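Local coordinates for protein peptidase S15/CocE/NonD (Thaumarchaeota archaeon SCGC AB-539-E09, PDB 4PF1) that probably acts as a serine aminopeptidase of the alpha/beta-hydrolase fold, cleaving residues from the N-terminal end of peptides, at residues 133-145 with 165-178. Sequence-based numbering, arbitrary orientation.
Sequences HSTDTYDTIDWLV and YTTLMCTINPHPAL
His175 lies against helix 133-145 with its ring gripped at both nitrogens. His175 NE2 donates a nearly straight bond (2.9 Å, 173°) to Asp142 OD1, which receives it on its anti lone pair, away from the other carboxylate oxygen, and lies in the imidazole plane; Lys146 makes a salt bridge to the same oxygen. His175 ND1 accepts from Ala177 N at 3.0 Å, and the two bonds together fix the ring's rotation. Ile141 CG2 sits over one face, 3.8 Å from the centroid of the His175 ring, while Pro176 CD lies over the opposite face, toward its rim. Tyr138, its CG swung anti to the backbone N (chi1 -176°), brings its own face over His175 CD2, the two planes inclined at 48°. Ala177 CB touches both Ile141 CG2 and Val145 CG1.

At the other end, Tyr165 turns its ring edge to the face of His133 in an offset T-shaped pair, and Thr166 CG2 makes an off-centre CH-pi contact with the same imidazole, whose ND1 bonds to Arg66. Between these ends Thr137 CG2 packs on Cys170 SG at 3.4 Å, and water 4 bridges Thr137 OG1 to Thr166 O.

Segments 133-145 and 165-169 cross steeply, Ile141, Val145, Cys170 and Leu178 resting on strand 154-160 of the central sheet and Met169 on helix 274-279.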
loop_
_atom_site.group_PDB
_atom_site.type_symbol
_atom_site.label_atom_id
_atom_site.label_comp_id
_atom_site.label_asym_id
_atom_site.label_seq_id
_atom_site.Cartn_x
_atom_site.Cartn_y
_atom_site.Cartn_z
ATOM N N HIS A 133 -10.367 -44.633 1.787
ATOM C CA HIS A 133 -11.178 -43.450 1.477
ATOM C C HIS A 133 -12.412 -43.795 0.636
ATOM O O HIS A 133 -13.448 -43.169 0.829
ATOM C CB HIS A 133 -10.349 -42.371 0.778
ATOM C CG HIS A 133 -9.473 -41.591 1.708
ATOM N ND1 HIS A 133 -9.988 -40.596 2.520
ATOM C CD2 HIS A 133 -8.138 -41.673 1.912
ATOM C CE1 HIS A 133 -8.957 -40.113 3.193
ATOM N NE2 HIS A 133 -7.823 -40.727 2.858
ATOM N N SER A 134 -12.316 -44.802 -0.264
ATOM C CA SER A 134 -13.442 -45.209 -1.113
ATOM C C SER A 134 -14.545 -45.930 -0.313
ATOM O O SER A 134 -15.723 -45.708 -0.589
ATOM C CB SER A 134 -12.970 -46.079 -2.277
ATOM O OG SER A 134 -12.596 -47.383 -1.871
ATOM N N THR A 135 -14.172 -46.780 0.670
ATOM C CA THR A 135 -15.160 -47.497 1.493
ATOM C C THR A 135 -15.819 -46.525 2.461
ATOM O O THR A 135 -17.030 -46.608 2.680
ATOM C CB THR A 135 -14.548 -48.710 2.227
ATOM O OG1 THR A 135 -13.774 -48.277 3.348
ATOM C CG2 THR A 135 -13.722 -49.591 1.316
ATOM N N ASP A 136 -15.021 -45.595 3.031
ATOM C CA ASP A 136 -15.514 -44.555 3.935
ATOM C C ASP A 136 -16.475 -43.617 3.188
ATOM O O ASP A 136 -17.520 -43.258 3.735
ATOM C CB ASP A 136 -14.345 -43.765 4.561
ATOM C CG ASP A 136 -13.640 -44.470 5.721
ATOM O OD1 ASP A 136 -14.130 -45.539 6.160
ATOM O OD2 ASP A 136 -12.621 -43.937 6.206
ATOM N N THR A 137 -16.153 -43.290 1.913
ATOM C CA THR A 137 -16.996 -42.456 1.042
ATOM C C THR A 137 -18.330 -43.155 0.776
ATOM O O THR A 137 -19.377 -42.507 0.859
ATOM C CB THR A 137 -16.272 -42.146 -0.275
ATOM O OG1 THR A 137 -15.102 -41.385 0.007
ATOM C CG2 THR A 137 -17.148 -41.391 -1.263
ATOM N N TYR A 138 -18.289 -44.476 0.447
ATOM C CA TYR A 138 -19.495 -45.270 0.181
ATOM C C TYR A 138 -20.437 -45.249 1.393
ATOM O O TYR A 138 -21.643 -45.069 1.222
ATOM C CB TYR A 138 -19.138 -46.730 -0.200
ATOM C CG TYR A 138 -20.346 -47.567 -0.568
ATOM C CD1 TYR A 138 -21.109 -48.197 0.413
ATOM C CD2 TYR A 138 -20.736 -47.718 -1.894
ATOM C CE1 TYR A 138 -22.246 -48.932 0.085
ATOM C CE2 TYR A 138 -21.863 -48.465 -2.236
ATOM C CZ TYR A 138 -22.616 -49.069 -1.242
ATOM O OH TYR A 138 -23.732 -49.797 -1.571
ATOM N N ASP A 139 -19.881 -45.448 2.611
ATOM C CA ASP A 139 -20.657 -45.471 3.856
ATOM C C ASP A 139 -21.198 -44.071 4.195
ATOM O O ASP A 139 -22.287 -43.961 4.762
ATOM C CB ASP A 139 -19.812 -46.030 5.015
ATOM C CG ASP A 139 -19.257 -47.427 4.768
ATOM O OD1 ASP A 139 -19.841 -48.164 3.939
ATOM O OD2 ASP A 139 -18.234 -47.777 5.395
ATOM N N THR A 140 -20.456 -43.011 3.808
ATOM C CA THR A 140 -20.856 -41.615 4.013
ATOM C C THR A 140 -22.020 -41.249 3.070
ATOM O O THR A 140 -23.023 -40.709 3.539
ATOM C CB THR A 140 -19.647 -40.671 3.830
ATOM O OG1 THR A 140 -18.691 -40.945 4.854
ATOM C CG2 THR A 140 -20.036 -39.191 3.876
ATOM N N ILE A 141 -21.889 -41.550 1.752
ATOM C CA ILE A 141 -22.921 -41.235 0.750
ATOM C C ILE A 141 -24.226 -41.989 1.075
ATOM O O ILE A 141 -25.306 -41.399 0.980
ATOM C CB ILE A 141 -22.435 -41.507 -0.709
ATOM C CG1 ILE A 141 -21.262 -40.569 -1.091
ATOM C CG2 ILE A 141 -23.593 -41.363 -1.717
ATOM C CD1 ILE A 141 -20.566 -40.895 -2.442
ATOM N N ASP A 142 -24.117 -43.268 1.491
ATOM C CA ASP A 142 -25.263 -44.113 1.847
ATOM C C ASP A 142 -26.054 -43.519 3.008
ATOM O O ASP A 142 -27.282 -43.488 2.950
ATOM C CB ASP A 142 -24.814 -45.538 2.187
ATOM C CG ASP A 142 -25.933 -46.555 2.075
ATOM O OD1 ASP A 142 -26.372 -46.833 0.931
ATOM O OD2 ASP A 142 -26.376 -47.066 3.125
ATOM N N TRP A 143 -25.353 -43.028 4.051
ATOM C CA TRP A 143 -25.995 -42.389 5.199
ATOM C C TRP A 143 -26.663 -41.070 4.782
ATOM O O TRP A 143 -27.796 -40.816 5.180
ATOM C CB TRP A 143 -24.982 -42.134 6.325
ATOM C CG TRP A 143 -25.616 -41.699 7.618
ATOM C CD1 TRP A 143 -25.946 -42.494 8.675
ATOM C CD2 TRP A 143 -26.024 -40.368 7.972
ATOM N NE1 TRP A 143 -26.525 -41.741 9.671
ATOM C CE2 TRP A 143 -26.597 -40.434 9.261
ATOM C CE3 TRP A 143 -25.973 -39.123 7.317
ATOM C CZ2 TRP A 143 -27.096 -39.303 9.917
ATOM C CZ3 TRP A 143 -26.483 -38.006 7.962
ATOM C CH2 TRP A 143 -27.040 -38.102 9.243
ATOM N N LEU A 144 -25.946 -40.228 4.006
ATOM C CA LEU A 144 -26.422 -38.912 3.568
ATOM C C LEU A 144 -27.742 -38.987 2.784
ATOM O O LEU A 144 -28.692 -38.302 3.155
ATOM C CB LEU A 144 -25.354 -38.184 2.729
ATOM C CG LEU A 144 -24.146 -37.618 3.490
ATOM C CD1 LEU A 144 -23.025 -37.255 2.532
ATOM C CD2 LEU A 144 -24.531 -36.413 4.342
ATOM N N VAL A 145 -27.812 -39.828 1.725
ATOM C CA VAL A 145 -29.016 -39.951 0.883
ATOM C C VAL A 145 -30.201 -40.600 1.647
ATOM O O VAL A 145 -31.353 -40.389 1.263
ATOM C CB VAL A 145 -28.749 -40.678 -0.467
ATOM C CG1 VAL A 145 -27.786 -39.881 -1.340
ATOM C CG2 VAL A 145 -28.250 -42.112 -0.257
ATOM N N TYR A 165 -7.645 -35.362 -4.058
ATOM C CA TYR A 165 -7.230 -36.760 -3.912
ATOM C C TYR A 165 -8.401 -37.582 -3.362
ATOM O O TYR A 165 -8.672 -38.666 -3.874
ATOM C CB TYR A 165 -5.987 -36.864 -2.992
ATOM C CG TYR A 165 -5.684 -38.260 -2.487
ATOM C CD1 TYR A 165 -4.918 -39.143 -3.238
ATOM C CD2 TYR A 165 -6.125 -38.680 -1.233
ATOM C CE1 TYR A 165 -4.631 -40.427 -2.775
ATOM C CE2 TYR A 165 -5.858 -39.969 -0.768
ATOM C CZ TYR A 165 -5.098 -40.834 -1.538
ATOM O OH TYR A 165 -4.799 -42.093 -1.079
ATOM N N THR A 166 -9.114 -37.050 -2.340
ATOM C CA THR A 166 -10.267 -37.746 -1.750
ATOM C C THR A 166 -11.419 -37.811 -2.758
ATOM O O THR A 166 -12.134 -38.805 -2.779
ATOM C CB THR A 166 -10.704 -37.114 -0.423
ATOM O OG1 THR A 166 -11.106 -35.767 -0.643
ATOM C CG2 THR A 166 -9.622 -37.183 0.649
ATOM N N THR A 167 -11.556 -36.773 -3.627
ATOM C CA THR A 167 -12.565 -36.714 -4.697
ATOM C C THR A 167 -12.324 -37.871 -5.693
ATOM O O THR A 167 -13.277 -38.535 -6.105
ATOM C CB THR A 167 -12.527 -35.326 -5.383
ATOM O OG1 THR A 167 -12.981 -34.331 -4.463
ATOM C CG2 THR A 167 -13.366 -35.265 -6.656
ATOM N N LEU A 168 -11.046 -38.119 -6.054
ATOM C CA LEU A 168 -10.669 -39.212 -6.955
ATOM C C LEU A 168 -10.994 -40.574 -6.337
ATOM O O LEU A 168 -11.412 -41.489 -7.052
ATOM C CB LEU A 168 -9.173 -39.149 -7.305
ATOM C CG LEU A 168 -8.698 -37.956 -8.134
ATOM C CD1 LEU A 168 -7.187 -37.895 -8.156
ATOM C CD2 LEU A 168 -9.252 -38.007 -9.561
ATOM N N MET A 169 -10.820 -40.700 -5.003
ATOM C CA MET A 169 -11.091 -41.945 -4.277
ATOM C C MET A 169 -12.600 -42.273 -4.237
ATOM O O MET A 169 -12.958 -43.432 -4.041
ATOM C CB MET A 169 -10.508 -41.888 -2.859
ATOM C CG MET A 169 -8.993 -42.073 -2.817
ATOM S SD MET A 169 -8.486 -43.755 -3.260
ATOM C CE MET A 169 -6.767 -43.628 -3.059
ATOM N N CYS A 170 -13.478 -41.265 -4.479
ATOM C CA CYS A 170 -14.940 -41.451 -4.529
ATOM C C CYS A 170 -15.340 -42.288 -5.757
ATOM O O CYS A 170 -16.393 -42.932 -5.742
ATOM C CB CYS A 170 -15.663 -40.104 -4.532
ATOM S SG CYS A 170 -15.362 -39.085 -3.063
ATOM N N THR A 171 -14.509 -42.258 -6.818
ATOM C CA THR A 171 -14.768 -42.930 -8.097
ATOM C C THR A 171 -14.376 -44.427 -8.084
ATOM O O THR A 171 -14.676 -45.132 -9.049
ATOM C CB THR A 171 -14.067 -42.187 -9.252
ATOM O OG1 THR A 171 -12.659 -42.420 -9.197
ATOM C CG2 THR A 171 -14.353 -40.700 -9.254
ATOM N N ILE A 172 -13.709 -44.904 -7.009
ATOM C CA ILE A 172 -13.339 -46.323 -6.868
ATOM C C ILE A 172 -14.497 -47.039 -6.175
ATOM O O ILE A 172 -14.882 -46.634 -5.073
ATOM C CB ILE A 172 -11.986 -46.503 -6.114
ATOM C CG1 ILE A 172 -10.826 -45.719 -6.801
ATOM C CG2 ILE A 172 -11.639 -47.993 -5.913
ATOM C CD1 ILE A 172 -10.539 -46.077 -8.307
ATOM N N ASN A 173 -15.063 -48.098 -6.832
ATOM C CA ASN A 173 -16.272 -48.827 -6.376
ATOM C C ASN A 173 -17.318 -47.779 -5.921
ATOM O O ASN A 173 -17.588 -47.650 -4.720
ATOM C CB ASN A 173 -15.939 -49.838 -5.262
ATOM C CG ASN A 173 -14.833 -50.801 -5.615
ATOM O OD1 ASN A 173 -13.771 -50.821 -4.982
ATOM N ND2 ASN A 173 -15.059 -51.628 -6.631
ATOM N N PRO A 174 -17.772 -46.898 -6.849
ATOM C CA PRO A 174 -18.603 -45.765 -6.423
ATOM C C PRO A 174 -20.005 -46.137 -5.987
ATOM O O PRO A 174 -20.593 -47.089 -6.499
ATOM C CB PRO A 174 -18.638 -44.865 -7.661
ATOM C CG PRO A 174 -18.432 -45.778 -8.797
ATOM C CD PRO A 174 -17.497 -46.844 -8.302
ATOM N N HIS A 175 -20.540 -45.357 -5.042
ATOM C CA HIS A 175 -21.911 -45.481 -4.580
ATOM C C HIS A 175 -22.828 -45.071 -5.734
ATOM O O HIS A 175 -22.521 -44.090 -6.418
ATOM C CB HIS A 175 -22.143 -44.595 -3.339
ATOM C CG HIS A 175 -23.448 -44.852 -2.653
ATOM N ND1 HIS A 175 -24.637 -44.372 -3.167
ATOM C CD2 HIS A 175 -23.708 -45.540 -1.520
ATOM C CE1 HIS A 175 -25.579 -44.782 -2.337
ATOM N NE2 HIS A 175 -25.069 -45.493 -1.332
ATOM N N PRO A 176 -23.937 -45.815 -5.994
ATOM C CA PRO A 176 -24.817 -45.462 -7.130
ATOM C C PRO A 176 -25.361 -44.025 -7.103
ATOM O O PRO A 176 -25.745 -43.512 -8.155
ATOM C CB PRO A 176 -25.961 -46.480 -7.025
ATOM C CG PRO A 176 -25.864 -47.048 -5.647
ATOM C CD PRO A 176 -24.417 -47.029 -5.308
ATOM N N ALA A 177 -25.372 -43.370 -5.918
ATOM C CA ALA A 177 -25.849 -41.990 -5.777
ATOM C C ALA A 177 -24.812 -40.955 -6.279
ATOM O O ALA A 177 -25.188 -39.815 -6.548
ATOM C CB ALA A 177 -26.218 -41.706 -4.332
ATOM N N LEU A 178 -23.516 -41.348 -6.407
ATOM C CA LEU A 178 -22.475 -40.448 -6.924
ATOM C C LEU A 178 -22.664 -40.285 -8.440
ATOM O O LEU A 178 -22.552 -41.265 -9.190
ATOM C CB LEU A 178 -21.057 -40.947 -6.580
ATOM C CG LEU A 178 -19.906 -40.016 -7.011
ATOM C CD1 LEU A 178 -19.765 -38.828 -6.064
ATOM C CD2 LEU A 178 -18.605 -40.772 -7.107
HETATM O O HOH W 1 -16.624 -45.071 -2.991
HETATM O O HOH W 2 -13.723 -49.724 -2.480
HETATM O O HOH W 3 -16.533 -48.736 -2.099
HETATM O O HOH W 4 -12.943 -40.123 -0.659
#